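Local coordinates for protein N6 adenine specific DNA methylase (Encephalitozoon cuniculi, PDB 3Q87) that transfers methyl groups from S-adenosylmethionine to the translation termination factor eRF1, acting as the Mtq2 catalytic subunit in a complex with its activator Trm112, at residues Y11-A16 with V81-P86; L17-L22 with K147-L152; K25-L30 with E39-R44. One frame throughout, in Å; residues are numbered along the deposited sequence.

Contact 1 (Y11-A16 with V81-P86); sequences YTLMDA and VVVFNP. With SAM (S-adenosylmethionine), chain D.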
loop_
_atom_site.group_PDB
_atom_site.type_symbol
_atom_site.label_atom_id
_atom_site.label_comp_id
_atom_site.label_asym_id
_atom_site.label_seq_id
_atom_site.Cartn_x
_atom_site.Cartn_y
_atom_site.Cartn_z
ATOM N N TYR B 11 -14.019 -5.604 -12.282
ATOM C CA TYR B 11 -15.003 -4.552 -12.529
ATOM C C TYR B 11 -16.181 -4.520 -11.541
ATOM O O TYR B 11 -16.762 -3.468 -11.309
ATOM C CB TYR B 11 -15.475 -4.579 -13.986
ATOM C CG TYR B 11 -14.353 -4.226 -14.931
ATOM C CD1 TYR B 11 -13.691 -3.010 -14.816
ATOM C CD2 TYR B 11 -13.937 -5.107 -15.915
ATOM C CE1 TYR B 11 -12.655 -2.669 -15.672
ATOM C CE2 TYR B 11 -12.892 -4.781 -16.767
ATOM C CZ TYR B 11 -12.263 -3.559 -16.643
ATOM O OH TYR B 11 -11.229 -3.216 -17.489
ATOM N N THR B 12 -16.529 -5.654 -10.950
ATOM C CA THR B 12 -17.553 -5.620 -9.910
ATOM C C THR B 12 -17.009 -4.968 -8.621
ATOM O O THR B 12 -17.728 -4.248 -7.934
ATOM C CB THR B 12 -18.161 -7.015 -9.600
ATOM O OG1 THR B 12 -17.372 -7.681 -8.614
ATOM C CG2 THR B 12 -18.226 -7.872 -10.846
ATOM N N LEU B 13 -15.742 -5.214 -8.298
ATOM C CA LEU B 13 -15.116 -4.512 -7.180
ATOM C C LEU B 13 -15.090 -3.012 -7.481
ATOM O O LEU B 13 -15.515 -2.195 -6.665
ATOM C CB LEU B 13 -13.708 -5.070 -6.881
ATOM C CG LEU B 13 -12.893 -4.445 -5.732
ATOM C CD1 LEU B 13 -13.717 -4.315 -4.466
ATOM C CD2 LEU B 13 -11.583 -5.227 -5.446
ATOM N N MET B 14 -14.634 -2.653 -8.675
ATOM C CA MET B 14 -14.574 -1.251 -9.058
ATOM C C MET B 14 -15.946 -0.575 -9.006
ATOM O O MET B 14 -16.063 0.561 -8.541
ATOM C CB MET B 14 -13.959 -1.101 -10.448
ATOM C CG MET B 14 -12.495 -1.513 -10.482
ATOM S SD MET B 14 -11.702 -1.352 -12.107
ATOM C CE MET B 14 -11.587 0.435 -12.293
ATOM N N ASP B 15 -16.976 -1.268 -9.485
ATOM C CA ASP B 15 -18.327 -0.716 -9.465
ATOM C C ASP B 15 -18.778 -0.443 -8.033
ATOM O O ASP B 15 -19.323 0.620 -7.745
ATOM C CB ASP B 15 -19.332 -1.645 -10.164
ATOM C CG ASP B 15 -19.255 -1.566 -11.688
ATOM O OD1 ASP B 15 -18.543 -0.684 -12.228
ATOM O OD2 ASP B 15 -19.913 -2.397 -12.350
ATOM N N ALA B 16 -18.530 -1.388 -7.129
ATOM C CA ALA B 16 -18.906 -1.177 -5.734
ATOM C C ALA B 16 -18.143 -0.017 -5.074
ATOM O O ALA B 16 -18.727 0.761 -4.309
ATOM C CB ALA B 16 -18.769 -2.454 -4.931
ATOM N N VAL B 81 -7.850 2.639 4.396
ATOM C CA VAL B 81 -8.620 1.594 3.729
ATOM C C VAL B 81 -7.708 0.647 2.962
ATOM O O VAL B 81 -6.719 1.073 2.340
ATOM C CB VAL B 81 -9.598 2.213 2.687
ATOM C CG1 VAL B 81 -10.328 1.130 1.872
ATOM C CG2 VAL B 81 -10.576 3.152 3.364
ATOM N N VAL B 82 -8.064 -0.633 2.995
ATOM C CA VAL B 82 -7.421 -1.641 2.174
ATOM C C VAL B 82 -8.436 -2.226 1.180
ATOM O O VAL B 82 -9.545 -2.596 1.565
ATOM C CB VAL B 82 -6.852 -2.783 3.052
ATOM C CG1 VAL B 82 -6.368 -3.937 2.177
ATOM C CG2 VAL B 82 -5.715 -2.265 3.952
ATOM N N VAL B 83 -8.058 -2.299 -0.088
ATOM C CA VAL B 83 -8.879 -2.921 -1.117
ATOM C C VAL B 83 -8.097 -4.110 -1.665
ATOM O O VAL B 83 -6.914 -3.983 -1.987
ATOM C CB VAL B 83 -9.137 -1.946 -2.288
ATOM C CG1 VAL B 83 -9.966 -2.637 -3.368
ATOM C CG2 VAL B 83 -9.810 -0.664 -1.787
ATOM N N PHE B 84 -8.756 -5.253 -1.800
ATOM C CA PHE B 84 -8.056 -6.489 -2.147
ATOM C C PHE B 84 -8.907 -7.416 -3.006
ATOM O O PHE B 84 -9.867 -8.004 -2.526
ATOM C CB PHE B 84 -7.656 -7.220 -0.863
ATOM C CG PHE B 84 -6.676 -8.344 -1.067
ATOM C CD1 PHE B 84 -5.910 -8.424 -2.217
ATOM C CD2 PHE B 84 -6.492 -9.303 -0.075
ATOM C CE1 PHE B 84 -4.993 -9.448 -2.382
ATOM C CE2 PHE B 84 -5.569 -10.323 -0.232
ATOM C CZ PHE B 84 -4.825 -10.402 -1.379
ATOM N N ASN B 85 -8.554 -7.542 -4.280
ATOM C CA ASN B 85 -9.038 -8.661 -5.076
ATOM C C ASN B 85 -7.971 -9.741 -4.966
ATOM O O ASN B 85 -6.922 -9.637 -5.584
ATOM C CB ASN B 85 -9.277 -8.241 -6.524
ATOM C CG ASN B 85 -9.875 -9.360 -7.373
ATOM O OD1 ASN B 85 -10.200 -10.432 -6.868
ATOM N ND2 ASN B 85 -10.010 -9.113 -8.665
ATOM N N PRO B 86 -8.217 -10.768 -4.132
ATOM C CA PRO B 86 -7.157 -11.711 -3.761
ATOM C C PRO B 86 -7.040 -12.893 -4.722
ATOM O O PRO B 86 -7.953 -13.101 -5.526
ATOM C CB PRO B 86 -7.621 -12.205 -2.392
ATOM C CG PRO B 86 -9.123 -12.213 -2.508
ATOM C CD PRO B 86 -9.495 -11.096 -3.477
HETATM N N SAM D . -6.230 -5.927 -8.511
HETATM C CA SAM D . -6.191 -6.729 -9.742
HETATM C C SAM D . -7.603 -6.795 -10.341
HETATM O O SAM D . -7.793 -7.033 -11.535
HETATM O OXT SAM D . -8.597 -6.610 -9.642
HETATM C CB SAM D . -5.539 -8.130 -9.582
HETATM C CG SAM D . -6.225 -9.259 -8.772
HETATM S SD SAM D . -5.489 -10.952 -8.852
HETATM C CE SAM D . -6.931 -12.021 -8.666
HETATM C "C5'" SAM D . -4.714 -11.155 -7.229
HETATM C "C4'" SAM D . -3.432 -10.339 -7.185
HETATM O "O4'" SAM D . -2.789 -10.531 -5.936
HETATM C "C3'" SAM D . -2.439 -10.736 -8.267
HETATM O "O3'" SAM D . -1.976 -9.561 -8.895
HETATM C "C2'" SAM D . -1.303 -11.403 -7.518
HETATM O "O2'" SAM D . -0.034 -11.189 -8.090
HETATM C "C1'" SAM D . -1.409 -10.727 -6.170
HETATM N N9 SAM D . -0.916 -11.541 -5.069
HETATM C C8 SAM D . -0.902 -12.910 -4.934
HETATM N N7 SAM D . -0.360 -13.196 -3.729
HETATM C C5 SAM D . -0.045 -12.020 -3.108
HETATM C C6 SAM D . 0.511 -11.708 -1.880
HETATM N N6 SAM D . 0.852 -12.684 -1.044
HETATM N N1 SAM D . 0.708 -10.384 -1.525
HETATM C C2 SAM D . 0.352 -9.354 -2.380
HETATM N N3 SAM D . -0.206 -9.672 -3.602
HETATM C C4 SAM D . -0.392 -10.973 -3.948
#

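Contact 2 (L17-L22 with K147-L152); sequences LEREGL and KVRKIL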
loop_
_atom_site.group_PDB
_atom_site.type_symbol
_atom_site.label_atom_id
_atom_site.label_comp_id
_atom_site.label_asym_id
_atom_site.label_seq_id
_atom_site.Cartn_x
_atom_site.Cartn_y
_atom_site.Cartn_z
ATOM N N LEU B 17 -16.848 0.094 -5.368
ATOM C CA LEU B 17 -16.021 1.180 -4.838
ATOM C C LEU B 17 -16.547 2.515 -5.331
ATOM O O LEU B 17 -16.562 3.512 -4.605
ATOM C CB LEU B 17 -14.559 1.019 -5.269
ATOM C CG LEU B 17 -13.797 -0.159 -4.640
ATOM C CD1 LEU B 17 -12.471 -0.371 -5.331
ATOM C CD2 LEU B 17 -13.591 0.061 -3.145
ATOM N N GLU B 18 -16.982 2.526 -6.580
ATOM C CA GLU B 18 -17.479 3.749 -7.176
ATOM C C GLU B 18 -18.707 4.267 -6.428
ATOM O O GLU B 18 -18.835 5.470 -6.189
ATOM C CB GLU B 18 -17.796 3.526 -8.658
ATOM C CG GLU B 18 -18.059 4.807 -9.414
ATOM C CD GLU B 18 -16.897 5.771 -9.334
ATOM O OE1 GLU B 18 -15.740 5.313 -9.172
ATOM O OE2 GLU B 18 -17.140 6.996 -9.437
ATOM N N ARG B 19 -19.598 3.359 -6.045
ATOM C CA ARG B 19 -20.848 3.748 -5.407
ATOM C C ARG B 19 -20.609 4.224 -3.985
ATOM O O ARG B 19 -21.341 5.079 -3.484
ATOM C CB ARG B 19 -21.858 2.596 -5.426
ATOM C CG ARG B 19 -22.122 2.062 -6.825
ATOM C CD ARG B 19 -23.276 1.071 -6.859
ATOM N NE ARG B 19 -22.949 -0.096 -7.676
ATOM C CZ ARG B 19 -22.701 -1.309 -7.182
ATOM N NH1 ARG B 19 -22.758 -1.528 -5.870
ATOM N NH2 ARG B 19 -22.403 -2.312 -8.001
ATOM N N GLU B 20 -19.580 3.669 -3.347
ATOM C CA GLU B 20 -19.181 4.083 -2.007
ATOM C C GLU B 20 -18.648 5.511 -1.995
ATOM O O GLU B 20 -18.760 6.208 -0.998
ATOM C CB GLU B 20 -18.102 3.145 -1.460
ATOM C CG GLU B 20 -18.588 1.762 -1.119
ATOM C CD GLU B 20 -19.439 1.755 0.124
ATOM O OE1 GLU B 20 -18.946 1.291 1.175
ATOM O OE2 GLU B 20 -20.593 2.231 0.055
ATOM N N GLY B 21 -18.040 5.936 -3.096
ATOM C CA GLY B 21 -17.463 7.264 -3.162
ATOM C C GLY B 21 -16.309 7.527 -2.194
ATOM O O GLY B 21 -16.245 8.596 -1.579
ATOM N N LEU B 22 -15.394 6.564 -2.062
ATOM C CA LEU B 22 -14.190 6.753 -1.248
ATOM C C LEU B 22 -13.457 8.020 -1.641
ATOM O O LEU B 22 -13.153 8.231 -2.807
ATOM C CB LEU B 22 -13.232 5.569 -1.391
ATOM C CG LEU B 22 -13.626 4.281 -0.684
ATOM C CD1 LEU B 22 -12.491 3.267 -0.800
ATOM C CD2 LEU B 22 -13.976 4.541 0.784
ATOM N N LYS B 147 -22.078 -6.248 -2.471
ATOM C CA LYS B 147 -22.612 -6.579 -3.780
ATOM C C LYS B 147 -22.408 -8.036 -4.127
ATOM O O LYS B 147 -21.383 -8.624 -3.801
ATOM C CB LYS B 147 -21.985 -5.699 -4.866
ATOM C CG LYS B 147 -22.296 -6.188 -6.269
ATOM C CD LYS B 147 -22.567 -5.038 -7.215
ATOM C CE LYS B 147 -23.542 -5.464 -8.318
ATOM N NZ LYS B 147 -24.162 -4.307 -9.036
ATOM N N VAL B 148 -23.413 -8.618 -4.769
ATOM C CA VAL B 148 -23.317 -9.967 -5.294
ATOM C C VAL B 148 -23.557 -9.888 -6.791
ATOM O O VAL B 148 -24.405 -9.126 -7.243
ATOM C CB VAL B 148 -24.357 -10.901 -4.664
ATOM C CG1 VAL B 148 -24.087 -12.335 -5.086
ATOM C CG2 VAL B 148 -24.318 -10.778 -3.157
ATOM N N ARG B 149 -22.797 -10.653 -7.562
ATOM C CA ARG B 149 -22.905 -10.581 -9.009
ATOM C C ARG B 149 -22.397 -11.869 -9.634
ATOM O O ARG B 149 -21.287 -12.321 -9.346
ATOM C CB ARG B 149 -22.137 -9.369 -9.545
ATOM C CG ARG B 149 -22.336 -9.106 -11.029
ATOM C CD ARG B 149 -21.456 -7.975 -11.516
ATOM N NE ARG B 149 -21.918 -6.668 -11.048
ATOM C CZ ARG B 149 -21.347 -5.505 -11.363
ATOM N NH1 ARG B 149 -20.276 -5.472 -12.145
ATOM N NH2 ARG B 149 -21.844 -4.368 -10.893
ATOM N N LYS B 150 -23.233 -12.476 -10.468
ATOM C CA LYS B 150 -22.826 -13.649 -11.232
ATOM C C LYS B 150 -22.055 -13.161 -12.446
ATOM O O LYS B 150 -22.500 -12.248 -13.138
ATOM C CB LYS B 150 -24.051 -14.459 -11.686
ATOM C CG LYS B 150 -23.717 -15.669 -12.568
ATOM C CD LYS B 150 -23.413 -16.903 -11.731
ATOM C CE LYS B 150 -22.479 -17.873 -12.453
ATOM N NZ LYS B 150 -21.972 -18.941 -11.530
ATOM N N ILE B 151 -20.896 -13.760 -12.693
ATOM C CA ILE B 151 -20.093 -13.421 -13.862
ATOM C C ILE B 151 -19.787 -14.727 -14.578
ATOM O O ILE B 151 -20.217 -15.788 -14.124
ATOM C CB ILE B 151 -18.775 -12.706 -13.462
ATOM C CG1 ILE B 151 -17.812 -13.692 -12.802
ATOM C CG2 ILE B 151 -19.055 -11.548 -12.514
ATOM C CD1 ILE B 151 -16.496 -13.075 -12.371
ATOM N N LEU B 152 -19.058 -14.654 -15.692
ATOM C CA LEU B 152 -18.625 -15.858 -16.409
ATOM C C LEU B 152 -17.788 -16.771 -15.525
ATOM O O LEU B 152 -16.626 -16.473 -15.241
ATOM C CB LEU B 152 -17.789 -15.480 -17.631
ATOM C CG LEU B 152 -18.559 -14.867 -18.789
ATOM C CD1 LEU B 152 -17.585 -14.299 -19.790
ATOM C CD2 LEU B 152 -19.471 -15.913 -19.426
#

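Contact 3 (K25-L30 with E39-R44); sequences KIVLDL and EQLRKR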
loop_
_atom_site.group_PDB
_atom_site.type_symbol
_atom_site.label_atom_id
_atom_site.label_comp_id
_atom_site.label_asym_id
_atom_site.label_seq_id
_atom_site.Cartn_x
_atom_site.Cartn_y
_atom_site.Cartn_z
ATOM N N LYS B 25 -8.903 9.567 1.402
ATOM C CA LYS B 25 -8.318 8.545 2.254
ATOM C C LYS B 25 -6.904 8.202 1.820
ATOM O O LYS B 25 -6.472 8.573 0.722
ATOM C CB LYS B 25 -9.187 7.296 2.255
ATOM C CG LYS B 25 -10.629 7.553 2.697
ATOM C CD LYS B 25 -10.686 8.024 4.139
ATOM C CE LYS B 25 -12.111 8.294 4.585
ATOM N NZ LYS B 25 -12.562 9.638 4.117
ATOM N N ILE B 26 -6.175 7.512 2.691
ATOM C CA ILE B 26 -4.965 6.820 2.268
ATOM C C ILE B 26 -5.375 5.368 2.051
ATOM O O ILE B 26 -5.814 4.705 2.974
ATOM C CB ILE B 26 -3.822 6.915 3.305
ATOM C CG1 ILE B 26 -3.375 8.367 3.480
ATOM C CG2 ILE B 26 -2.616 6.080 2.853
ATOM C CD1 ILE B 26 -2.304 8.535 4.589
ATOM N N VAL B 27 -5.279 4.898 0.812
ATOM C CA VAL B 27 -5.833 3.596 0.455
ATOM C C VAL B 27 -4.734 2.679 -0.025
ATOM O O VAL B 27 -3.872 3.068 -0.826
ATOM C CB VAL B 27 -6.882 3.702 -0.680
ATOM C CG1 VAL B 27 -7.469 2.320 -1.015
ATOM C CG2 VAL B 27 -7.976 4.672 -0.297
ATOM N N LEU B 28 -4.754 1.459 0.479
ATOM C CA LEU B 28 -3.810 0.456 0.030
ATOM C C LEU B 28 -4.524 -0.426 -0.978
ATOM O O LEU B 28 -5.485 -1.111 -0.614
ATOM C CB LEU B 28 -3.339 -0.392 1.211
ATOM C CG LEU B 28 -2.233 -1.407 0.901
ATOM C CD1 LEU B 28 -0.880 -0.716 0.749
ATOM C CD2 LEU B 28 -2.159 -2.469 1.995
ATOM N N ASP B 29 -4.078 -0.378 -2.233
ATOM C CA ASP B 29 -4.577 -1.287 -3.269
ATOM C C ASP B 29 -3.690 -2.530 -3.229
ATOM O O ASP B 29 -2.612 -2.564 -3.821
ATOM C CB ASP B 29 -4.503 -0.628 -4.655
ATOM C CG ASP B 29 -4.913 -1.572 -5.792
ATOM O OD1 ASP B 29 -5.468 -2.668 -5.515
ATOM O OD2 ASP B 29 -4.682 -1.212 -6.976
ATOM N N LEU B 30 -4.141 -3.538 -2.498
ATOM C CA LEU B 30 -3.370 -4.749 -2.272
ATOM C C LEU B 30 -3.588 -5.724 -3.430
ATOM O O LEU B 30 -4.727 -5.983 -3.795
ATOM C CB LEU B 30 -3.845 -5.374 -0.959
ATOM C CG LEU B 30 -3.122 -6.583 -0.379
ATOM C CD1 LEU B 30 -1.683 -6.243 -0.112
ATOM C CD2 LEU B 30 -3.809 -7.025 0.917
ATOM N N GLU B 39 -5.824 3.194 -10.620
ATOM C CA GLU B 39 -6.180 4.262 -11.551
ATOM C C GLU B 39 -7.484 4.974 -11.159
ATOM O O GLU B 39 -7.589 6.200 -11.241
ATOM C CB GLU B 39 -6.296 3.702 -12.970
ATOM C CG GLU B 39 -6.202 4.768 -14.068
ATOM C CD GLU B 39 -6.175 4.158 -15.464
ATOM O OE1 GLU B 39 -5.305 4.545 -16.269
ATOM O OE2 GLU B 39 -7.021 3.283 -15.756
ATOM N N GLN B 40 -8.478 4.202 -10.737
ATOM C CA GLN B 40 -9.754 4.775 -10.321
ATOM C C GLN B 40 -9.648 5.432 -8.934
ATOM O O GLN B 40 -10.169 6.534 -8.708
ATOM C CB GLN B 40 -10.835 3.694 -10.337
ATOM C CG GLN B 40 -12.042 4.016 -9.485
ATOM C CD GLN B 40 -12.835 2.778 -9.107
ATOM O OE1 GLN B 40 -14.064 2.777 -9.149
ATOM N NE2 GLN B 40 -12.130 1.712 -8.745
ATOM N N LEU B 41 -8.962 4.753 -8.020
ATOM C CA LEU B 41 -8.782 5.217 -6.644
ATOM C C LEU B 41 -7.982 6.509 -6.519
ATOM O O LEU B 41 -8.239 7.317 -5.641
ATOM C CB LEU B 41 -8.080 4.140 -5.812
ATOM C CG LEU B 41 -8.904 2.897 -5.488
ATOM C CD1 LEU B 41 -8.067 1.869 -4.764
ATOM C CD2 LEU B 41 -10.106 3.285 -4.658
ATOM N N ARG B 42 -6.988 6.696 -7.378
ATOM C CA ARG B 42 -6.092 7.828 -7.192
ATOM C C ARG B 42 -6.729 9.156 -7.553
ATOM O O ARG B 42 -6.185 10.215 -7.256
ATOM C CB ARG B 42 -4.778 7.637 -7.943
ATOM C CG ARG B 42 -4.876 7.670 -9.451
ATOM C CD ARG B 42 -3.494 7.370 -10.035
ATOM N NE ARG B 42 -3.496 7.344 -11.493
ATOM C CZ ARG B 42 -3.401 8.428 -12.253
ATOM N NH1 ARG B 42 -3.298 9.627 -11.689
ATOM N NH2 ARG B 42 -3.413 8.316 -13.576
ATOM N N LYS B 43 -7.896 9.097 -8.181
ATOM C CA LYS B 43 -8.593 10.316 -8.546
ATOM C C LYS B 43 -9.082 11.069 -7.311
ATOM O O LYS B 43 -9.137 12.290 -7.318
ATOM C CB LYS B 43 -9.740 10.007 -9.513
ATOM C CG LYS B 43 -9.242 9.476 -10.867
ATOM C CD LYS B 43 -10.373 9.184 -11.847
ATOM C CE LYS B 43 -11.252 8.055 -11.347
ATOM N NZ LYS B 43 -12.389 7.786 -12.278
ATOM N N ARG B 44 -9.399 10.340 -6.243
ATOM C CA ARG B 44 -9.957 10.958 -5.050
ATOM C C ARG B 44 -9.169 10.662 -3.776
ATOM O O ARG B 44 -9.508 11.170 -2.702
ATOM C CB ARG B 44 -11.405 10.513 -4.863
ATOM C CG ARG B 44 -12.271 10.677 -6.115
ATOM C CD ARG B 44 -13.650 10.090 -5.868
ATOM N NE ARG B 44 -14.374 10.926 -4.919
ATOM C CZ ARG B 44 -15.515 10.587 -4.341
ATOM N NH1 ARG B 44 -16.076 9.418 -4.618
ATOM N NH2 ARG B 44 -16.094 11.421 -3.491
#

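Contact 1 (Y11-A16 with V81-P86)
Leu13 of helix 8-20 reaches across to the end of strand 81-84 and is the one side chain of the helix segment that touches the strand segment. Its CG lies anti to the backbone N (chi1 180°), which directs the isobutyl group straight off the helix, and CD2 does the touching. That methyl meets Val83 CG1 at 3.7 Å, the two side chains crossing obliquely, and with its other flank rests 3.9 Å from Asn85 CB. Ile37 of helix 36-41 also packs on Leu13, so the leucine sits where two helices and the strand come together.

The polar part belongs to Asn85 and the cofactor. The amide ND2 gives a nearly straight hydrogen bond to OXT of the S-adenosylmethionine carboxylate (3.0 Å, N-H...O angle 163°). An extended first torsion (chi1 -176°) swings this amide away from the backbone N, out to the methionine end of the ligand. A weak second bond runs from ND2 to Asp9 OD2, near the start of the same helix. Pro86 O lies 3.5 Å from CE, the methyl carbon on the sulfonium.

Phe84 points the other way, off the opposite side of the strand. Pro86 CB stands 3.4 Å above one ring face, offset toward the rim; SAM O4' lies at the ring edge, and Phe110 meets the ring edge-to-face.

Asn85 and Pro86 open an Asn-Pro-Pro-Tyr sequence, the catalytic signature of the N6-adenine and PrmC-type glutamine methyltransferases. In those relatives this motif receives the target amide or amine, and the nearness of Asn85 and Pro86 O to the methyl is consistent with such a role here. Leu13 thus packs on the CB of the residue whose amide binds the cofactor carboxylate, so apolar packing and ligand binding meet at Asn85.

Contact 2 (L17-L22 with K147-L152)
Arg19, in the last turn of helix 8-20, faces Lys147 and Arg149 on strand 142-150 across a wide backbone gap: Arg19 CA and Lys147 CA are 10.6 Å apart, so only long side chains can span it. The helix finishes just beyond. Gly21 N still bonds back to Leu17 O at 3.2 Å, but the glycine itself turns to positive phi (64°) and the chain leaves the helix. On the strand side, Lys147 and Arg149 pair through their backbones with Ile158 and Val156 of the antiparallel strand 155-162, and both send their side chains toward the helix.

All three ends are cationic. The Arg19 and Lys147 side chains cross at about a right angle, Arg19 NH2 coming 2.9 Å from Lys147 NZ; both are donors, so the approach is no hydrogen bond, and it is doubtful along with the rest of the lysine tip, which is crowded beyond what is plausible against Arg19. Arg149 NH2 stands at the edge of the Arg19 guanidinium, 3.6 Å from its NH2. Arg19 also touches a crystal neighbour.

Arg149 has a clear counter-charge. Its chain bends at chi3 (-73°), its NH1 forms a salt bridge with Asp15 OD2 one turn back along the helix, and its carbons lie on Thr12.

This is a surface contact where the first helix covers the antiparallel end of the sheet. That end, with strand 155-162 inserted between 118-124 and the outermost strand 142-150, completes the 3-2-1-4-5-7-6 strand order that is the hallmark of the Rossmann-like class I methyltransferase fold.

Contact 3 (K25-L30 with E39-R44)
Leu41 lays its CD1 methyl against CG1 of Val27, 3.8 Å away, the two side chains meeting at about a right angle. The leucine CG stands anti to its carbonyl carbon (chi1 -71°), which tips the branch off helix 36-41 onto strand 26-30. The same CD1 lies 4.4 Å from Asp29 CB, spanning two successive residues of this strand face. Val27 also touches Val83 on the neighbouring strand, and Leu41 touches Val47, so the pair is part of the apolar packing between sheet and helix.

Strand 26-30, helix 36-41 and strand 46-51 make up a beta-alpha-beta unit, the first of the Rossmann-like methyltransferase fold, in which the turn after the first strand carries the cofactor. Asp29 stands close to that turn, its side chain about 4 Å from the bound S-adenosylmethionine at nearest atoms. Its OD2 is gripped by two hydroxyl groups, those of Thr32 and Thr38, which tie strand, turn and helix together.

At the far end the backbones approach without bonding: Lys25 N and Arg44 O are 4.4 Å apart. The side-chain amide of Asn45 bridges there, its OD1 accepting from Lys25 N and its ND2 donating to Leu41 O.

How the contacts relate
From the N terminus, helix 8-20 supplies the 11-16 side of contact 1 and then the 17-22 side of contact 2. Strand 26-30 and helix 36-41 follow and close the short loop of contact 3, which lies within both longer loops. Residues 81-86 return to the helix, closing contact 1, and 147-152 close contact 2 last, so these two cross. Strands 81-84 and 26-30 are neighbours in the sheet, with a probable hydrogen bond from Leu28 N to Val81 O (2.7 Å). Contact 1 holds the helix over the sheet centre; contact 2 lies where it passes the antiparallel edge, joined to contact 1 by the salt bridge of Asp15 with Arg149; contact 3 packs the next helix.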